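Local coordinates for RNA-binding protein RO60 (Deinococcus radiodurans, PDB 2NVO) that binds several small RNAs that accumulate during recovery from ultraviolet irradiation, contributes to ultraviolet resistance and carries a divalent-metal site in its VWFA-like domain, at residues G440-Q445 with E467-Q472; F460-D465 with P490-V495; L366-V371 with M409-Q414. All blocks are in the same frame, centred on the assembly; numbering follows the deposited sequence.

Contact 1: residues G440-Q445 with E467-Q472; sequences GTDCAQ and ETWAGQ. With CA (calcium ion), chain B.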
loop_
_atom_site.group_PDB
_atom_site.type_symbol
_atom_site.label_atom_id
_atom_site.label_comp_id
_atom_site.label_asym_id
_atom_site.label_seq_id
_atom_site.Cartn_x
_atom_site.Cartn_y
_atom_site.Cartn_z
ATOM N N GLY A 440 -11.796 22.641 -19.834
ATOM C CA GLY A 440 -11.344 22.674 -18.461
ATOM C C GLY A 440 -11.735 21.388 -17.761
ATOM O O GLY A 440 -12.782 20.806 -18.042
ATOM N N THR A 441 -10.898 20.936 -16.842
ATOM C CA THR A 441 -11.208 19.713 -16.115
ATOM C C THR A 441 -12.177 20.016 -14.957
ATOM O O THR A 441 -11.781 20.155 -13.815
ATOM C CB THR A 441 -9.936 18.989 -15.660
ATOM O OG1 THR A 441 -9.214 18.593 -16.835
ATOM C CG2 THR A 441 -10.317 17.736 -14.866
ATOM N N ASP A 442 -13.465 20.104 -15.282
ATOM C CA ASP A 442 -14.473 20.516 -14.306
ATOM C C ASP A 442 -15.121 19.286 -13.674
ATOM O O ASP A 442 -15.902 18.600 -14.334
ATOM C CB ASP A 442 -15.541 21.348 -15.020
ATOM C CG ASP A 442 -16.643 21.832 -14.097
ATOM O OD1 ASP A 442 -16.679 21.482 -12.905
ATOM O OD2 ASP A 442 -17.501 22.590 -14.587
ATOM N N CYS A 443 -14.822 19.040 -12.404
ATOM C CA CYS A 443 -15.263 17.817 -11.748
ATOM C C CYS A 443 -16.764 17.798 -11.489
ATOM O O CYS A 443 -17.293 16.776 -11.088
ATOM C CB CYS A 443 -14.527 17.606 -10.425
ATOM S SG CYS A 443 -12.682 17.552 -10.550
ATOM N N ALA A 444 -17.442 18.931 -11.676
ATOM C CA ALA A 444 -18.892 18.957 -11.512
ATOM C C ALA A 444 -19.571 18.441 -12.771
ATOM O O ALA A 444 -20.668 17.871 -12.730
ATOM C CB ALA A 444 -19.378 20.374 -11.191
ATOM N N GLN A 445 -18.904 18.628 -13.891
ATOM C CA GLN A 445 -19.515 18.437 -15.193
ATOM C C GLN A 445 -19.989 17.000 -15.541
ATOM O O GLN A 445 -21.043 16.827 -16.176
ATOM C CB GLN A 445 -18.587 19.006 -16.265
ATOM C CG GLN A 445 -19.139 18.910 -17.668
ATOM C CD GLN A 445 -18.291 19.663 -18.670
ATOM O OE1 GLN A 445 -17.092 19.876 -18.460
ATOM N NE2 GLN A 445 -18.911 20.077 -19.767
ATOM N N GLU A 467 -4.564 19.301 -12.532
ATOM C CA GLU A 467 -5.235 20.489 -13.054
ATOM C C GLU A 467 -6.756 20.463 -13.021
ATOM O O GLU A 467 -7.398 20.595 -14.065
ATOM C CB GLU A 467 -4.760 20.809 -14.478
ATOM C CG GLU A 467 -3.283 21.040 -14.569
ATOM C CD GLU A 467 -2.875 21.751 -15.845
ATOM O OE1 GLU A 467 -2.137 22.724 -15.735
ATOM O OE2 GLU A 467 -3.274 21.363 -16.952
ATOM N N THR A 468 -7.328 20.299 -11.831
ATOM C CA THR A 468 -8.745 20.565 -11.652
ATOM C C THR A 468 -8.983 22.055 -11.945
ATOM O O THR A 468 -8.160 22.913 -11.632
ATOM C CB THR A 468 -9.227 20.241 -10.232
ATOM O OG1 THR A 468 -8.481 21.013 -9.279
ATOM C CG2 THR A 468 -9.076 18.744 -9.928
ATOM N N TRP A 469 -10.124 22.340 -12.550
ATOM C CA TRP A 469 -10.472 23.688 -12.955
ATOM C C TRP A 469 -11.889 23.889 -12.441
ATOM O O TRP A 469 -12.758 23.052 -12.684
ATOM C CB TRP A 469 -10.441 23.734 -14.479
ATOM C CG TRP A 469 -10.896 25.001 -15.086
ATOM C CD1 TRP A 469 -10.197 26.167 -15.162
ATOM C CD2 TRP A 469 -12.149 25.236 -15.727
ATOM N NE1 TRP A 469 -10.948 27.125 -15.802
ATOM C CE2 TRP A 469 -12.151 26.573 -16.166
ATOM C CE3 TRP A 469 -13.282 24.447 -15.961
ATOM C CZ2 TRP A 469 -13.240 27.147 -16.820
ATOM C CZ3 TRP A 469 -14.361 25.010 -16.619
ATOM C CH2 TRP A 469 -14.333 26.346 -17.042
ATOM N N ALA A 470 -12.128 24.978 -11.721
ATOM C CA ALA A 470 -13.456 25.238 -11.183
ATOM C C ALA A 470 -14.402 25.809 -12.243
ATOM O O ALA A 470 -14.097 26.803 -12.911
ATOM C CB ALA A 470 -13.374 26.156 -9.966
ATOM N N GLY A 471 -15.546 25.154 -12.402
ATOM C CA GLY A 471 -16.597 25.664 -13.255
ATOM C C GLY A 471 -17.547 26.530 -12.439
ATOM O O GLY A 471 -17.273 26.834 -11.280
ATOM N N GLN A 472 -18.669 26.906 -13.037
ATOM C CA GLN A 472 -19.632 27.777 -12.369
ATOM C C GLN A 472 -20.455 27.036 -11.306
ATOM O O GLN A 472 -21.008 27.660 -10.403
ATOM C CB GLN A 472 -20.558 28.422 -13.406
ATOM C CG GLN A 472 -19.892 29.488 -14.272
ATOM C CD GLN A 472 -19.842 30.853 -13.593
ATOM O OE1 GLN A 472 -18.972 31.118 -12.749
ATOM N NE2 GLN A 472 -20.777 31.732 -13.962
HETATM CA CA CA B . -3.823 19.920 -18.753
HETATM O O HOH W 1 -8.176 21.681 -16.334
HETATM O O HOH W 2 -16.684 23.048 -10.802
HETATM O O HOH W 3 -13.150 20.989 -10.798
HETATM O O HOH W 4 -6.004 21.057 -18.992
HETATM O O HOH W 5 -4.551 18.423 -16.959
#
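With CG anti to the backbone N (chi1 174°), the indole of Trp-469 swings against the start of 440-445, while Asp-442, whose CG also stands anti to its N (chi1 -180°), sends its carboxylate toward Gly-471. The two loops belong to the MIDAS-like metal site of the VWFA-like domain. They run about 81° apart and are joined by a single direct hydrogen bond rather than a ladder: Trp-469 N donates to Thr-441 O at 3.0 Å, arriving from well above the carbonyl plane. Gly-440 suits its place because it has no CB, which lets its CA come within 3.6 Å of Trp-469 CE3. Gly-471 N lies over one face of the indole, and the CB of Asp-442 meets the ring edge near its plane. Three waters fill in where the loops do not meet directly, one of them linking Thr-441 N to Glu-467 O. Asp-442 OD1 has two donors, the second water and Ala-444 N; the latter, at 2.9 Å, is a capping bond in the turn that leads into helix 445-452, a task for which a short carboxylate is well fitted. Thr-441, by similarity a metal-binding residue, has its OG1 hydrogen-bonded to Asp-370. Glu-467, long enough, with its chain extended beyond CG, to reach the ion, completes the site beside Ser-372 and Ser-374: its OE2 binds the calcium ion at 2.4 Å, and two waters bind the same ion at 2.5 Å.

Contact 2: residues F460-D465 with P490-V495; sequences FVVYTD and PKLIVV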
loop_
_atom_site.group_PDB
_atom_site.type_symbol
_atom_site.label_atom_id
_atom_site.label_comp_id
_atom_site.label_asym_id
_atom_site.label_seq_id
_atom_site.Cartn_x
_atom_site.Cartn_y
_atom_site.Cartn_z
ATOM N N PHE A 460 -18.846 8.307 -9.556
ATOM C CA PHE A 460 -18.194 9.144 -10.566
ATOM C C PHE A 460 -16.704 9.170 -10.225
ATOM O O PHE A 460 -16.364 9.319 -9.057
ATOM C CB PHE A 460 -18.745 10.578 -10.496
ATOM C CG PHE A 460 -20.170 10.713 -11.006
ATOM C CD1 PHE A 460 -20.424 11.010 -12.330
ATOM C CD2 PHE A 460 -21.241 10.537 -10.146
ATOM C CE1 PHE A 460 -21.732 11.139 -12.786
ATOM C CE2 PHE A 460 -22.558 10.682 -10.591
ATOM C CZ PHE A 460 -22.800 10.966 -11.901
ATOM N N VAL A 461 -15.826 8.990 -11.208
ATOM C CA VAL A 461 -14.386 9.087 -10.947
ATOM C C VAL A 461 -13.751 10.008 -11.980
ATOM O O VAL A 461 -13.896 9.794 -13.180
ATOM C CB VAL A 461 -13.654 7.719 -11.011
ATOM C CG1 VAL A 461 -12.183 7.912 -10.599
ATOM C CG2 VAL A 461 -14.315 6.713 -10.084
ATOM N N VAL A 462 -13.065 11.037 -11.507
ATOM C CA VAL A 462 -12.386 11.951 -12.404
ATOM C C VAL A 462 -10.892 11.680 -12.333
ATOM O O VAL A 462 -10.336 11.607 -11.247
ATOM C CB VAL A 462 -12.652 13.419 -12.006
ATOM C CG1 VAL A 462 -11.713 14.389 -12.821
ATOM C CG2 VAL A 462 -14.131 13.750 -12.225
ATOM N N TYR A 463 -10.252 11.549 -13.487
ATOM C CA TYR A 463 -8.811 11.375 -13.519
ATOM C C TYR A 463 -8.160 12.606 -14.155
ATOM O O TYR A 463 -8.498 12.980 -15.278
ATOM C CB TYR A 463 -8.447 10.109 -14.301
ATOM C CG TYR A 463 -8.637 8.845 -13.501
ATOM C CD1 TYR A 463 -7.698 8.468 -12.544
ATOM C CD2 TYR A 463 -9.745 8.018 -13.704
ATOM C CE1 TYR A 463 -7.854 7.298 -11.798
ATOM C CE2 TYR A 463 -9.919 6.842 -12.960
ATOM C CZ TYR A 463 -8.961 6.486 -12.019
ATOM O OH TYR A 463 -9.105 5.332 -11.272
ATOM N N THR A 464 -7.215 13.210 -13.434
ATOM C CA THR A 464 -6.474 14.358 -13.945
ATOM C C THR A 464 -4.999 14.236 -13.513
ATOM O O THR A 464 -4.627 13.271 -12.856
ATOM C CB THR A 464 -7.118 15.702 -13.499
ATOM O OG1 THR A 464 -6.499 16.797 -14.198
ATOM C CG2 THR A 464 -6.979 15.915 -12.021
ATOM N N ASP A 465 -4.149 15.165 -13.946
ATOM C CA ASP A 465 -2.760 15.112 -13.484
ATOM C C ASP A 465 -2.680 15.952 -12.222
ATOM O O ASP A 465 -2.714 15.442 -11.101
ATOM C CB ASP A 465 -1.744 15.530 -14.564
ATOM C CG ASP A 465 -2.214 16.706 -15.431
ATOM O OD1 ASP A 465 -3.199 17.386 -15.104
ATOM O OD2 ASP A 465 -1.572 16.939 -16.464
ATOM N N PRO A 490 -25.144 9.536 -5.563
ATOM C CA PRO A 490 -23.941 8.823 -5.993
ATOM C C PRO A 490 -22.724 9.328 -5.200
ATOM O O PRO A 490 -22.861 10.179 -4.310
ATOM C CB PRO A 490 -23.802 9.235 -7.458
ATOM C CG PRO A 490 -24.592 10.555 -7.589
ATOM C CD PRO A 490 -25.296 10.815 -6.268
ATOM N N LYS A 491 -21.544 8.825 -5.535
ATOM C CA LYS A 491 -20.315 9.311 -4.915
ATOM C C LYS A 491 -19.401 9.893 -5.988
ATOM O O LYS A 491 -19.523 9.566 -7.161
ATOM C CB LYS A 491 -19.597 8.179 -4.179
ATOM C CG LYS A 491 -20.331 7.662 -2.942
ATOM C CD LYS A 491 -19.560 6.524 -2.308
ATOM C CE LYS A 491 -20.139 6.120 -0.963
ATOM N NZ LYS A 491 -21.504 5.593 -1.130
ATOM N N LEU A 492 -18.474 10.742 -5.574
ATOM C CA LEU A 492 -17.504 11.316 -6.510
ATOM C C LEU A 492 -16.088 11.097 -5.974
ATOM O O LEU A 492 -15.815 11.388 -4.810
ATOM C CB LEU A 492 -17.755 12.816 -6.671
ATOM C CG LEU A 492 -16.625 13.577 -7.377
ATOM C CD1 LEU A 492 -16.501 13.091 -8.824
ATOM C CD2 LEU A 492 -16.857 15.100 -7.302
ATOM N N ILE A 493 -15.202 10.579 -6.818
ATOM C CA ILE A 493 -13.783 10.455 -6.469
ATOM C C ILE A 493 -13.040 11.323 -7.476
ATOM O O ILE A 493 -13.269 11.203 -8.669
ATOM C CB ILE A 493 -13.258 9.005 -6.616
ATOM C CG1 ILE A 493 -14.099 8.006 -5.785
ATOM C CG2 ILE A 493 -11.760 8.923 -6.234
ATOM C CD1 ILE A 493 -13.752 6.555 -6.018
ATOM N N VAL A 494 -12.211 12.230 -6.983
ATOM C CA VAL A 494 -11.331 13.015 -7.840
ATOM C C VAL A 494 -9.884 12.573 -7.596
ATOM O O VAL A 494 -9.368 12.652 -6.483
ATOM C CB VAL A 494 -11.504 14.536 -7.566
ATOM C CG1 VAL A 494 -10.573 15.352 -8.482
ATOM C CG2 VAL A 494 -12.961 14.933 -7.795
ATOM N N VAL A 495 -9.246 12.083 -8.651
ATOM C CA VAL A 495 -7.881 11.611 -8.588
ATOM C C VAL A 495 -6.925 12.598 -9.281
ATOM O O VAL A 495 -6.974 12.767 -10.493
ATOM C CB VAL A 495 -7.751 10.228 -9.250
ATOM C CG1 VAL A 495 -6.300 9.689 -9.044
ATOM C CG2 VAL A 495 -8.743 9.272 -8.638
#
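Strands 460-464 and 491-495 run parallel, their axes 4.7 Å apart at closest approach and 12° from each other, in register from Phe-460 beside Leu-492 to Tyr-463 beside Val-495. Five backbone hydrogen bonds join them, from Phe-460 N to Lys-491 O (2.8 Å) through to Thr-464 N to Val-495 O (3.0 Å). Beta-branched residues suit this extended, buried backbone and clothe both faces of the sheet. On the face of Val-461 and Tyr-463, the phenol ring lies alongside Val-495, its CD1 3.7 Å from Val-495 CB, and Val-461 CG2 runs beside Ile-493 CD1. On the other face, Phe-460 has CG anti to its carbonyl carbon (chi1 -71°), which carries the ring back toward Pro-490; the CG of that proline meets the ring edge, 3.6 Å from Phe-460 CE2. Leu-492 CD1 packs against Phe-460 CB at 3.8 Å and also reaches Val-462 CG2. The pair belongs to a beta-alpha-beta unit whose connecting helix 475-486 packs on Pro-490 and Leu-492, while helix 522-530 lies against Val-461, Tyr-463, Ile-493 and Val-495, and strand 364-369 flanks 459-464 on its other side.

Contact 3: residues L366-V371 with M409-Q414; sequences LLALDV and MGFAEQ
A beta-alpha-beta unit of the VWFA-like domain places strand 364-369 beside strand 405-411, and the end of 364-369 leads into the loop with Ser-372 and Ser-374. The strands run parallel with a 29° twist, Ala-368 beside Met-409 and Leu-369 beside Gly-410. Two nearly straight bonds, Met-409 N to Leu-367 O at 2.8 Å and Leu-369 N to Met-409 O at 2.9 Å, are followed by a longer one from Phe-411 N to Leu-369 O at 3.2 Å, as the chains begin to part. Beyond it a water bridges the chains, accepting from Val-371 N and lying 2.9 Å from Phe-411 O.

Small residues leave room for large ones here. Ala-368 offers just its CB, 3.7 Å from Phe-411 CE2, so the ring can lean back across the neighbouring strand; CG of Phe-411, anti to the carbonyl carbon (chi1 -62°), directs it there, and Leu-369 O and Asp-370 N lie at its edge. Gly-410, lacking a side chain, lets Val-371 CG1 come to 4.1 Å from its CA. The Met-409 and Leu-366 side chains cross, CG to CD1 3.6 Å; beyond CG the flexible methionine bends and its end leads away.

The CB of Asp-370 points away from 409-414; OD2 accepts from Thr-441 and Thr-464 and OD1 is hydrogen-bonded to Ser-372, probably orienting this calcium ligand and Thr-441, a metal ligand by similarity. Asp just after a buried strand, then Ser-372 and Ser-374, gives the DxSxS pattern that marks MIDAS, here MIDAS-like, in von Willebrand factor A domains.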
loop_
_atom_site.group_PDB
_atom_site.type_symbol
_atom_site.label_atom_id
_atom_site.label_comp_id
_atom_site.label_asym_id
_atom_site.label_seq_id
_atom_site.Cartn_x
_atom_site.Cartn_y
_atom_site.Cartn_z
ATOM N N LEU A 366 -18.979 6.014 -13.830
ATOM C CA LEU A 366 -18.759 6.893 -14.963
ATOM C C LEU A 366 -17.372 7.501 -14.724
ATOM O O LEU A 366 -17.161 8.171 -13.717
ATOM C CB LEU A 366 -19.803 8.003 -15.014
ATOM C CG LEU A 366 -19.766 8.953 -16.205
ATOM C CD1 LEU A 366 -19.948 8.215 -17.486
ATOM C CD2 LEU A 366 -20.834 10.072 -16.097
ATOM N N LEU A 367 -16.451 7.240 -15.639
ATOM C CA LEU A 367 -15.057 7.694 -15.490
ATOM C C LEU A 367 -14.889 8.867 -16.437
ATOM O O LEU A 367 -15.172 8.750 -17.618
ATOM C CB LEU A 367 -14.070 6.571 -15.843
ATOM C CG LEU A 367 -13.446 5.695 -14.749
ATOM C CD1 LEU A 367 -14.509 5.058 -13.872
ATOM C CD2 LEU A 367 -12.514 4.637 -15.349
ATOM N N ALA A 368 -14.498 10.012 -15.899
ATOM C CA ALA A 368 -14.307 11.208 -16.706
ATOM C C ALA A 368 -12.797 11.514 -16.703
ATOM O O ALA A 368 -12.229 11.826 -15.666
ATOM C CB ALA A 368 -15.090 12.338 -16.109
ATOM N N LEU A 369 -12.181 11.366 -17.866
ATOM C CA LEU A 369 -10.750 11.507 -18.043
ATOM C C LEU A 369 -10.397 12.879 -18.598
ATOM O O LEU A 369 -10.964 13.328 -19.587
ATOM C CB LEU A 369 -10.244 10.453 -19.031
ATOM C CG LEU A 369 -9.900 9.059 -18.534
ATOM C CD1 LEU A 369 -10.838 8.613 -17.417
ATOM C CD2 LEU A 369 -9.824 8.050 -19.667
ATOM N N ASP A 370 -9.457 13.527 -17.929
ATOM C CA ASP A 370 -8.722 14.649 -18.488
ATOM C C ASP A 370 -7.990 14.105 -19.722
ATOM O O ASP A 370 -7.262 13.106 -19.640
ATOM C CB ASP A 370 -7.739 15.168 -17.412
ATOM C CG ASP A 370 -7.088 16.509 -17.785
ATOM O OD1 ASP A 370 -6.746 16.693 -18.962
ATOM O OD2 ASP A 370 -6.916 17.359 -16.887
ATOM N N VAL A 371 -8.198 14.727 -20.875
ATOM C CA VAL A 371 -7.596 14.252 -22.124
ATOM C C VAL A 371 -6.631 15.273 -22.737
ATOM O O VAL A 371 -6.255 15.149 -23.894
ATOM C CB VAL A 371 -8.688 13.889 -23.192
ATOM C CG1 VAL A 371 -9.537 12.710 -22.716
ATOM C CG2 VAL A 371 -9.564 15.096 -23.508
ATOM N N MET A 409 -15.897 9.006 -20.273
ATOM C CA MET A 409 -16.109 10.267 -20.935
ATOM C C MET A 409 -14.793 11.045 -20.850
ATOM O O MET A 409 -13.912 10.701 -20.065
ATOM C CB MET A 409 -17.205 11.063 -20.220
ATOM C CG MET A 409 -18.522 10.289 -20.036
ATOM S SD MET A 409 -19.335 10.095 -21.634
ATOM C CE MET A 409 -19.877 11.779 -21.906
ATOM N N GLY A 410 -14.690 12.107 -21.645
ATOM C CA GLY A 410 -13.502 12.941 -21.662
ATOM C C GLY A 410 -13.872 14.407 -21.732
ATOM O O GLY A 410 -14.936 14.764 -22.276
ATOM N N PHE A 411 -13.009 15.247 -21.158
ATOM C CA PHE A 411 -13.214 16.690 -21.150
ATOM C C PHE A 411 -12.593 17.276 -22.437
ATOM O O PHE A 411 -11.614 18.029 -22.402
ATOM C CB PHE A 411 -12.557 17.324 -19.919
ATOM C CG PHE A 411 -13.115 16.856 -18.573
ATOM C CD1 PHE A 411 -14.157 17.544 -17.948
ATOM C CD2 PHE A 411 -12.562 15.771 -17.911
ATOM C CE1 PHE A 411 -14.619 17.145 -16.722
ATOM C CE2 PHE A 411 -13.036 15.366 -16.674
ATOM C CZ PHE A 411 -14.064 16.059 -16.084
ATOM N N ALA A 412 -13.162 16.900 -23.570
ATOM C CA ALA A 412 -12.598 17.225 -24.877
ATOM C C ALA A 412 -13.173 18.513 -25.466
ATOM O O ALA A 412 -13.539 19.426 -24.722
ATOM C CB ALA A 412 -12.771 16.045 -25.825
ATOM N N GLU A 413 -13.207 18.604 -26.798
ATOM C CA GLU A 413 -13.898 19.697 -27.497
ATOM C C GLU A 413 -15.172 20.013 -26.723
ATOM O O GLU A 413 -15.437 21.148 -26.318
ATOM C CB GLU A 413 -14.276 19.272 -28.926
ATOM C CG GLU A 413 -13.323 18.274 -29.577
ATOM C CD GLU A 413 -13.671 16.820 -29.278
ATOM O OE1 GLU A 413 -14.875 16.514 -29.114
ATOM O OE2 GLU A 413 -12.739 15.981 -29.222
ATOM N N GLN A 414 -15.954 18.974 -26.500
ATOM C CA GLN A 414 -16.997 19.031 -25.505
ATOM C C GLN A 414 -16.938 17.757 -24.685
ATOM O O GLN A 414 -16.163 16.848 -24.994
ATOM C CB GLN A 414 -18.362 19.191 -26.167
ATOM C CG GLN A 414 -18.455 18.577 -27.531
ATOM C CD GLN A 414 -19.243 19.461 -28.473
ATOM O OE1 GLN A 414 -19.730 20.526 -28.079
ATOM N NE2 GLN A 414 -19.366 19.034 -29.729
HETATM O O HOH W 6 -9.266 17.398 -20.867
#

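Overall arrangement
Contacts 2 and 3 lie in the buried core of one sheet, each pairing the two parallel strands of a beta-alpha-beta unit; they adjoin where strand 459-464 runs beside 364-369, with Val-461 O hydrogen-bonded to Ala-368 N at 2.8 Å. Contact 1 is partly exposed and joins loops near the carboxyl ends of those strands, so regular backbone ladders and apolar packing give way to waters, a capping carboxylate and calcium. Asp-370 of contact 3 ties all three together, its carboxylate reaching a threonine of each of the other two. Apolar contact continues as well, Cys-443 resting on Val-462 and Val-494.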